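PDB 2OPT: ActII protein from Streptomyces coelicolor, which probably represses transcription as a TetR-family regulator, binding operator DNA through an N-terminal helix-turn-helix. Local coordinates for residues G124-H127 with D128-A132; I60-T63 with E64-V67. One frame throughout, in Å; residues are numbered along the deposited sequence. Where two conformers were deposited one is given.

Overall arrangement
Both contacts are local, each formed within one continuous stretch where a helix meets a loop, in the all-helical fold of a TetR-family regulator. Contact 2 comes first along the chain, where helix 50-61 of the probable DNA-binding head runs out beside helices 75-92 and 108-123 of the C-terminal body. Contact 1 follows helix 108-123 and starts helix 128-150, with the second subunit packed against it. Their centres are 23 Å apart and their nearest atoms about 11 Å, so they do not touch. Helix 108-123 relates them: residues near its start and middle pack on contact 2, while its end leads into contact 1.

Contact 1: G124-H127 with D128-A132; sequences GGLH and DELAA
Leu126 sends its side chain back against the first turn of helix 128-150, where its CG lies 3.8 Å from CD2 of Leu130. The two leucines cross at about a right angle, and nearer the backbone Leu126 CB packs 4.1 Å from Ala131 CB. Helix 197-219 covers this apolar patch through Ala216 and Leu212, and Ile207 of the second subunit also reaches Leu130.

His127 follows at the N-cap position. Its carbonyl O accepts the first helical bond, from Ala131 N at 2.9 Å, the donor nitrogen lying nearly on the line of the C=O (C=O...N 170°). The side chain takes the position between backbone N and carbonyl carbon (chi1 60°), which folds the ring over the opening turn. Leu130 CB then sits over one ring face, 3.7 Å from the centroid and 17° off the ring normal: a CH-pi contact, offset toward the CE1-NE2 side. An alanine here would keep the backbone bond but would probably leave Leu130 CB without its aromatic cover.

Two residues on, Glu129 turns its carboxylate to Arg199 of the second subunit in a salt bridge. The helix start is thus secured by chemically separate means: a backbone bond inside the turn, leucine and imidazole packing around it, and a charged pair that ties it to the dimer partner.

Contact 2: I60-T63 with E64-V67; sequences IVLT and EVEV
Leu62 O is gripped twice: Val65 N donates to it from 3.2 Å, and a water donates to it from 3.1 Å. The same water also donates to Val65 O, bridging the two ends of the turn. The bond from Val65 N closes a type I turn over residues 62-65, which overlaps a turn of 3-10 kind over 61-64, closed by Glu64 N on Val61 O at 2.8 Å. Together these two turns link helix 50-61 to the extended chain through Val65 to Val67. Both N-H groups point well at their acceptors, yet each donor lies above the carbonyl plane, by 46° for Glu64 N and 66° for Val65 N, consistent with the tight i to i+3 spacing.

The end residues of the type I turn, Leu62 and Val65, set their side chains side by side and pointing the same way, Leu62 CD2 meeting Val65 CG2 at 4.2 Å. Both rest on Met89 of helix 75-92, so this apolar pair seats the turn on the C-terminal body, while Val61 leans on Leu16 of helix 8-22 in the probable DNA-binding head. The stretch therefore joins the two parts of the TetR-type fold.

Glu64 has CG anti to its own carbonyl carbon (chi1 -58°), and from there the chain runs out extended to His93, whose NE2 is hydrogen-bonded to OE2. Its methylene groups pass close by the carbonyl that its own N-H already holds: the turn brings CB of Glu64, and this chi1 brings its CG, to 3.0 Å from Val61 O.

Contact 1: G124-H127 with D128-A132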
ATOM      1  N   GLY A 124      24.336  -5.889  -0.276  1.00 40.46           N
ATOM      2  CA  GLY A 124      24.249  -6.032   1.163  1.00 39.57           C
ATOM      3  C   GLY A 124      24.137  -7.460   1.653  1.00 40.54           C
ATOM      4  O   GLY A 124      23.842  -7.695   2.828  1.00 40.65           O
ATOM      5  N   GLY A 125      24.362  -8.420   0.761  1.00 40.20           N
ATOM      6  CA  GLY A 125      24.345  -9.816   1.110  1.00 39.80           C
ATOM      7  C   GLY A 125      22.990 -10.456   1.188  1.00 40.22           C
ATOM      8  O   GLY A 125      22.882 -11.576   1.672  1.00 41.22           O
ATOM      9  N   LEU A 126      21.943  -9.775   0.709  1.00 37.81           N
ATOM     10  CA  LEU A 126      20.598 -10.365   0.652  1.00 37.63           C
ATOM     11  C   LEU A 126      20.502 -11.478  -0.429  1.00 38.28           C
ATOM     12  O   LEU A 126      20.832 -11.225  -1.611  1.00 38.77           O
ATOM     13  CB  LEU A 126      19.557  -9.247   0.352  1.00 35.41           C
ATOM     14  CG  LEU A 126      19.064  -8.345   1.486  1.00 35.76           C
ATOM     15  CD1 LEU A 126      20.206  -7.700   2.229  1.00 34.02           C
ATOM     16  CD2 LEU A 126      18.120  -7.258   0.978  1.00 32.71           C
ATOM     17  N   HIS A 127      20.030 -12.663  -0.051  1.00 39.85           N
ATOM     18  CA  HIS A 127      19.830 -13.761  -0.997  1.00 41.95           C
ATOM     19  C   HIS A 127      18.742 -13.379  -1.969  1.00 42.72           C
ATOM     20  O   HIS A 127      17.991 -12.418  -1.716  1.00 43.53           O
ATOM     21  CB  HIS A 127      19.509 -15.120  -0.300  1.00 42.93           C
ATOM     22  CG  HIS A 127      18.261 -15.115   0.539  1.00 42.80           C
ATOM     23  ND1 HIS A 127      18.263 -14.787   1.882  1.00 44.30           N
ATOM     24  CD2 HIS A 127      16.980 -15.448   0.241  1.00 43.91           C
ATOM     25  CE1 HIS A 127      17.037 -14.887   2.365  1.00 40.74           C
ATOM     26  NE2 HIS A 127      16.240 -15.290   1.392  1.00 44.48           N
ATOM     27  N   ASP A 128      18.670 -14.100  -3.089  1.00 43.84           N
ATOM     28  CA  ASP A 128      17.872 -13.694  -4.252  1.00 43.42           C
ATOM     29  C   ASP A 128      16.421 -13.322  -3.897  1.00 42.20           C
ATOM     30  O   ASP A 128      15.951 -12.297  -4.337  1.00 40.60           O
ATOM     31  CB  ASP A 128      17.847 -14.822  -5.300  1.00 45.63           C
ATOM     32  CG  ASP A 128      19.204 -15.068  -5.965  1.00 49.55           C
ATOM     33  OD1 ASP A 128      20.176 -14.344  -5.678  1.00 50.65           O
ATOM     34  OD2 ASP A 128      19.281 -15.989  -6.805  1.00 52.81           O
ATOM     35  N   GLU A 129      15.707 -14.177  -3.152  1.00 41.91           N
ATOM     36  CA  GLU A 129      14.288 -13.917  -2.853  1.00 41.60           C
ATOM     37  C   GLU A 129      14.108 -12.716  -1.959  1.00 38.72           C
ATOM     38  O   GLU A 129      13.128 -12.011  -2.084  1.00 37.85           O
ATOM     39  CB  GLU A 129      13.591 -15.095  -2.180  1.00 42.79           C
ATOM     40  CG  GLU A 129      13.127 -16.185  -3.181  1.00 46.28           C
ATOM     41  CD  GLU A 129      12.162 -17.208  -2.554  1.00 51.00           C
ATOM     42  OE1 GLU A 129      11.917 -17.149  -1.300  1.00 54.98           O
ATOM     43  OE2 GLU A 129      11.656 -18.073  -3.338  1.00 55.98           O
ATOM     44  N   LEU A 130      15.011 -12.543  -1.005  1.00 37.30           N
ATOM     45  CA  LEU A 130      14.925 -11.446  -0.024  1.00 36.37           C
ATOM     46  C   LEU A 130      15.249 -10.115  -0.704  1.00 34.07           C
ATOM     47  O   LEU A 130      14.708  -9.003  -0.387  1.00 33.79           O
ATOM     48  CB  LEU A 130      15.907 -11.718   1.145  1.00 37.23           C
ATOM     49  CG  LEU A 130      16.091 -10.622   2.232  1.00 35.57           C
ATOM     50  CD1 LEU A 130      14.815 -10.477   2.974  1.00 37.21           C
ATOM     51  CD2 LEU A 130      17.142 -11.063   3.222  1.00 36.21           C
ATOM     52  N   ALA A 131      16.167 -10.203  -1.649  1.00 33.71           N
ATOM     53  CA  ALA A 131      16.571  -9.003  -2.422  1.00 32.45           C
ATOM     54  C   ALA A 131      15.410  -8.538  -3.310  1.00 32.90           C
ATOM     55  O   ALA A 131      14.998  -7.380  -3.300  1.00 33.95           O
ATOM     56  CB  ALA A 131      17.757  -9.327  -3.295  1.00 33.48           C
ATOM     57  N   ALA A 132      14.901  -9.466  -4.094  1.00 34.09           N
ATOM     58  CA  ALA A 132      13.770  -9.245  -4.969  1.00 34.23           C
ATOM     59  C   ALA A 132      12.534  -8.803  -4.208  1.00 33.47           C
ATOM     60  O   ALA A 132      11.986  -7.726  -4.486  1.00 33.96           O
ATOM     61  CB  ALA A 132      13.496 -10.511  -5.766  1.00 34.27           C
TER

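Contact 2: I60-T63 with E64-V67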
ATOM      1  N   ILE A  60       8.770   8.950 -16.931  1.00 26.52           N
ATOM      2  CA  ILE A  60       9.616  10.138 -17.079  1.00 26.50           C
ATOM      3  C   ILE A  60      10.096  10.778 -15.764  1.00 27.24           C
ATOM      4  O   ILE A  60      11.193  11.336 -15.686  1.00 29.17           O
ATOM      5  CB  ILE A  60       8.938  11.155 -17.999  1.00 27.31           C
ATOM      6  CG1 ILE A  60      10.017  11.923 -18.754  1.00 27.19           C
ATOM      7  CG2 ILE A  60       7.961  12.104 -17.199  1.00 26.59           C
ATOM      8  CD1 ILE A  60       9.467  12.678 -19.910  1.00 36.71           C
ATOM      9  N   VAL A  61       9.248  10.753 -14.736  1.00 26.63           N
ATOM     10  CA  VAL A  61       9.577  11.349 -13.438  1.00 24.94           C
ATOM     11  C   VAL A  61      10.599  10.467 -12.659  1.00 25.90           C
ATOM     12  O   VAL A  61      11.251  10.929 -11.751  1.00 23.65           O
ATOM     13  CB  VAL A  61       8.281  11.502 -12.584  1.00 25.01           C
ATOM     14  CG1 VAL A  61       7.401  12.516 -13.199  1.00 27.40           C
ATOM     15  CG2 VAL A  61       7.486  10.144 -12.499  1.00 26.10           C
ATOM     16  N   LEU A  62      10.684   9.177 -12.992  1.00 25.38           N
ATOM     17  CA  LEU A  62      11.602   8.244 -12.329  1.00 26.80           C
ATOM     18  C   LEU A  62      13.054   8.576 -12.563  1.00 28.62           C
ATOM     19  O   LEU A  62      13.919   8.083 -11.853  1.00 28.58           O
ATOM     20  CB  LEU A  62      11.353   6.827 -12.814  1.00 26.95           C
ATOM     21  CG  LEU A  62      10.024   6.232 -12.342  1.00 26.42           C
ATOM     22  CD1 LEU A  62       9.878   4.736 -12.797  1.00 27.06           C
ATOM     23  CD2 LEU A  62       9.984   6.286 -10.821  1.00 31.70           C
ATOM     24  N   THR A  63      13.313   9.423 -13.561  1.00 29.29           N
ATOM     25  CA  THR A  63      14.607  10.005 -13.728  1.00 31.80           C
ATOM     26  C   THR A  63      15.024  10.695 -12.454  1.00 31.47           C
ATOM     27  O   THR A  63      16.210  10.810 -12.190  1.00 33.59           O
ATOM     28  CB  THR A  63      14.649  11.033 -14.909  1.00 33.41           C
ATOM     29  OG1 THR A  63      16.008  11.159 -15.308  1.00 37.28           O
ATOM     30  CG2 THR A  63      14.159  12.426 -14.502  1.00 33.08           C
ATOM     31  N   GLU A  64      14.041  11.178 -11.663  1.00 31.24           N
ATOM     32  CA  GLU A  64      14.308  11.947 -10.413  1.00 30.82           C
ATOM     33  C   GLU A  64      14.814  11.129  -9.240  1.00 29.91           C
ATOM     34  O   GLU A  64      15.288  11.664  -8.234  1.00 29.04           O
ATOM     35  CB  GLU A  64      13.020  12.665  -9.975  1.00 31.86           C
ATOM     36  CG  GLU A  64      12.440  13.622 -11.018  1.00 34.63           C
ATOM     37  CD  GLU A  64      11.265  14.482 -10.500  1.00 35.62           C
ATOM     38  OE1 GLU A  64      11.018  14.566  -9.275  1.00 35.69           O
ATOM     39  OE2 GLU A  64      10.610  15.100 -11.344  1.00 39.47           O
ATOM     40  N   VAL A  65      14.663   9.820  -9.331  1.00 29.65           N
ATOM     41  CA  VAL A  65      15.007   8.946  -8.232  1.00 31.28           C
ATOM     42  C   VAL A  65      16.472   8.527  -8.362  1.00 31.78           C
ATOM     43  O   VAL A  65      16.866   7.863  -9.338  1.00 30.72           O
ATOM     44  CB  VAL A  65      14.162   7.657  -8.237  1.00 30.75           C
ATOM     45  CG1 VAL A  65      14.646   6.727  -7.104  1.00 32.58           C
ATOM     46  CG2 VAL A  65      12.691   8.000  -8.123  1.00 30.74           C
ATOM     47  N   GLU A  66      17.287   8.880  -7.386  1.00 32.71           N
ATOM     48  CA  GLU A  66      18.672   8.568  -7.541  0.50 34.21           C
ATOM     49  C   GLU A  66      19.008   7.365  -6.616  1.00 33.70           C
ATOM     50  O   GLU A  66      18.825   7.417  -5.406  1.00 34.24           O
ATOM     51  CB  GLU A  66      19.513   9.844  -7.357  0.50 36.34           C
ATOM     52  CG  GLU A  66      20.485  10.171  -8.570  0.50 41.16           C
ATOM     53  CD  GLU A  66      19.827  10.868  -9.774  0.50 44.48           C
ATOM     54  OE1 GLU A  66      19.626  10.234 -10.839  0.50 47.09           O
ATOM     55  OE2 GLU A  66      19.532  12.071  -9.675  0.50 48.67           O
ATOM     56  N   VAL A  67      19.435   6.277  -7.244  1.00 31.79           N
ATOM     57  CA  VAL A  67      19.844   5.073  -6.566  1.00 31.59           C
ATOM     58  C   VAL A  67      21.365   5.100  -6.596  1.00 33.05           C
ATOM     59  O   VAL A  67      21.970   5.171  -7.669  1.00 33.05           O
ATOM     60  CB  VAL A  67      19.321   3.796  -7.287  1.00 30.40           C
ATOM     61  CG1 VAL A  67      19.649   2.594  -6.455  1.00 30.80           C
ATOM     62  CG2 VAL A  67      17.805   3.903  -7.505  1.00 27.05           C
TER
HETATM   63  O   HOH W   1      15.469   5.542 -10.916  1.00 49.32           O